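Local coordinates for protein beta-galactosidase (Bacteroides thetaiotaomicron, PDB 5MUJ) that probably hydrolyses glycosidic linkages in side chains of the plant pectin rhamnogalacturonan II, and is captured here with chain B of that polysaccharide bound, at residues I322-K325 with N326-L330. Numbering follows the deposited sequence.
Sequences IPSK and NYDEL
Asp328 turns its carboxylate back to the chain that precedes it, and OD1 takes two backbone N-H groups at once. Ser324 N reaches Asp328 OD1 at 3.0 Å in a virtually straight bond (178°), and Lys325 N reaches the same Asp328 OD1 at 2.9 Å. Both arrive on the syn side, each tilted somewhat out of the carboxylate plane, to opposite faces. The other oxygen, OD2, forms a salt bridge with Lys46 and a hydrogen bond with Tyr348. In return, Asp328 N bonds back to Lys325 O at 3.2 Å. With alanine in place of Asp328, the Ser324 and Lys325 amides would probably lose their shared acceptor and Lys46 a buried countercharge.

The Lys325 side chain runs outward from the turn. Its CB sits over one face of the Tyr327 ring, offset toward the rim. Lys325 CD comes 3.6 Å from Tyr327 CE2, and CE stays against that same ring carbon. Bends at chi3 (52°) and chi4 (45°) then curl the chain back, bringing Lys325 NZ to a water O at 2.8 Å. That water also accepts from Asn326 N, thus tying the ammonium tip to the start of the turn. Beyond the lysine's aliphatic part, the Tyr327 hydroxyl is hydrogen-bonded to Tyr348. On the other flank, Pro323 CB packs 3.2 Å from Asp328 O.

Residues 325-328 thus make a type I beta turn whose last side chain holds the N-H groups of its first residue, Lys325, and of Ser324 just before it. It lies in the loop between strands 313-314 and 331-340, the passage from one four-stranded blade to the next in a five-bladed beta-propeller, and its partner Lys46 belongs to the N-terminal strand that completes the final blade.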
ATOM      1  N   ILE A 322     -11.305  10.533   4.689  1.00  9.81           N
ATOM      2  CA  ILE A 322     -12.049   9.999   5.816  1.00  9.86           C
ATOM      3  C   ILE A 322     -13.353   9.404   5.355  1.00  9.43           C
ATOM      4  O   ILE A 322     -13.864   9.804   4.270  1.00 11.15           O
ATOM      5  CB  ILE A 322     -12.322  11.078   6.914  1.00 11.12           C
ATOM      6  CG1 ILE A 322     -13.382  12.123   6.493  1.00 10.78           C
ATOM      7  CG2 ILE A 322     -11.017  11.763   7.327  1.00 11.46           C
ATOM      8  CD1 ILE A 322     -13.722  13.116   7.589  1.00 11.60           C
ATOM      9  N   PRO A 323     -13.980   8.508   6.146  1.00 10.20           N
ATOM     10  CA  PRO A 323     -15.338   8.021   5.848  1.00 11.47           C
ATOM     11  C   PRO A 323     -16.329   9.169   5.763  1.00 12.83           C
ATOM     12  O   PRO A 323     -16.372  10.010   6.662  1.00 13.18           O
ATOM     13  CB  PRO A 323     -15.674   7.125   7.057  1.00 12.17           C
ATOM     14  CG  PRO A 323     -14.343   6.606   7.477  1.00 12.07           C
ATOM     15  CD  PRO A 323     -13.382   7.748   7.258  1.00 10.15           C
ATOM     16  N   SER A 324     -17.101   9.217   4.680  1.00 14.14           N
ATOM     17  CA  SER A 324     -18.062  10.302   4.478  1.00 12.77           C
ATOM     18  C   SER A 324     -19.215   9.966   3.511  1.00 13.93           C
ATOM     19  O   SER A 324     -20.201  10.674   3.487  1.00 17.69           O
ATOM     20  CB  SER A 324     -17.311  11.554   4.040  1.00 11.80           C
ATOM     21  OG  SER A 324     -17.148  11.546   2.609  1.00 14.77           O
ATOM     22  N   LYS A 325     -19.089   8.875   2.751  1.00 16.00           N
ATOM     23  CA  LYS A 325     -20.094   8.429   1.785  1.00 15.91           C
ATOM     24  C   LYS A 325     -20.576   7.043   2.153  1.00 16.43           C
ATOM     25  O   LYS A 325     -19.906   6.331   2.893  1.00 15.39           O
ATOM     26  CB  LYS A 325     -19.471   8.364   0.399  1.00 20.54           C
ATOM     27  CG  LYS A 325     -19.054   9.733  -0.120  1.00 25.26           C
ATOM     28  CD  LYS A 325     -19.018   9.835  -1.639  1.00 27.10           C
ATOM     29  CE  LYS A 325     -20.303   9.381  -2.283  1.00 28.51           C
ATOM     30  NZ  LYS A 325     -21.508   9.927  -1.600  1.00 34.33           N
ATOM     31  N   ASN A 326     -21.698   6.639   1.577  1.00 16.62           N
ATOM     32  CA  ASN A 326     -22.210   5.279   1.707  1.00 18.67           C
ATOM     33  C   ASN A 326     -21.100   4.225   1.560  1.00 16.42           C
ATOM     34  O   ASN A 326     -20.875   3.386   2.453  1.00 17.71           O
ATOM     35  CB  ASN A 326     -23.295   5.046   0.623  1.00 23.19           C
ATOM     36  CG  ASN A 326     -22.735   5.058  -0.824  1.00 27.86           C
ATOM     37  OD1 ASN A 326     -22.064   6.016  -1.266  1.00 23.34           O
ATOM     38  ND2 ASN A 326     -22.984   3.967  -1.557  1.00 35.50           N
ATOM     39  N   TYR A 327     -20.363   4.341   0.456  1.00 12.96           N
ATOM     40  CA  TYR A 327     -19.521   3.278   0.009  1.00 13.30           C
ATOM     41  C   TYR A 327     -18.224   3.202   0.868  1.00 11.96           C
ATOM     42  O   TYR A 327     -17.534   2.185   0.828  1.00 13.35           O
ATOM     43  CB  TYR A 327     -19.269   3.406  -1.511  1.00 13.64           C
ATOM     44  CG  TYR A 327     -18.374   4.549  -1.947  1.00 13.07           C
ATOM     45  CD1 TYR A 327     -17.021   4.511  -1.631  1.00 16.58           C
ATOM     46  CD2 TYR A 327     -18.854   5.688  -2.626  1.00 12.34           C
ATOM     47  CE1 TYR A 327     -16.146   5.499  -2.001  1.00 15.69           C
ATOM     48  CE2 TYR A 327     -17.958   6.704  -2.993  1.00 13.48           C
ATOM     49  CZ  TYR A 327     -16.596   6.607  -2.648  1.00 17.54           C
ATOM     50  OH  TYR A 327     -15.596   7.532  -2.949  1.00 18.48           O
ATOM     51  N   ASP A 328     -17.869   4.278   1.585  1.00 11.63           N
ATOM     52  CA  ASP A 328     -16.652   4.238   2.493  1.00 11.01           C
ATOM     53  C   ASP A 328     -16.919   4.540   3.966  1.00 12.44           C
ATOM     54  O   ASP A 328     -16.000   4.934   4.728  1.00 13.84           O
ATOM     55  CB  ASP A 328     -15.520   5.134   1.953  1.00 11.47           C
ATOM     56  CG  ASP A 328     -15.851   6.635   1.959  1.00 11.60           C
ATOM     57  OD1 ASP A 328     -16.799   7.060   2.645  1.00 13.02           O
ATOM     58  OD2 ASP A 328     -15.143   7.416   1.254  1.00 12.97           O
ATOM     59  N   GLU A 329     -18.138   4.234   4.384  1.00 13.26           N
ATOM     60  CA  GLU A 329     -18.634   4.701   5.660  1.00 13.24           C
ATOM     61  C   GLU A 329     -17.940   4.083   6.898  1.00 12.22           C
ATOM     62  O   GLU A 329     -18.061   4.638   7.975  1.00 14.80           O
ATOM     63  CB  GLU A 329     -20.132   4.475   5.764  1.00 15.64           C
ATOM     64  CG  GLU A 329     -20.542   3.024   5.930  1.00 17.85           C
ATOM     65  CD  GLU A 329     -22.009   2.720   5.639  1.00 17.84           C
ATOM     66  OE1 GLU A 329     -22.871   3.630   5.703  1.00 19.43           O
ATOM     67  OE2 GLU A 329     -22.297   1.541   5.356  1.00 20.46           O
ATOM     68  N   LEU A 330     -17.250   2.956   6.733  1.00 12.87           N
ATOM     69  CA  LEU A 330     -16.532   2.310   7.837  1.00 13.34           C
ATOM     70  C   LEU A 330     -15.045   2.657   7.802  1.00 13.40           C
ATOM     71  O   LEU A 330     -14.520   3.205   8.779  1.00 13.28           O
ATOM     72  CB  LEU A 330     -16.756   0.800   7.792  1.00 14.44           C
ATOM     73  CG  LEU A 330     -16.073   0.008   8.928  1.00 15.50           C
ATOM     74  CD1 LEU A 330     -16.566   0.458  10.294  1.00 19.03           C
ATOM     75  CD2 LEU A 330     -16.280  -1.486   8.743  1.00 15.30           C
TER
HETATM   76  O   HOH W   1     -23.286   8.331  -0.050  1.00 22.72           O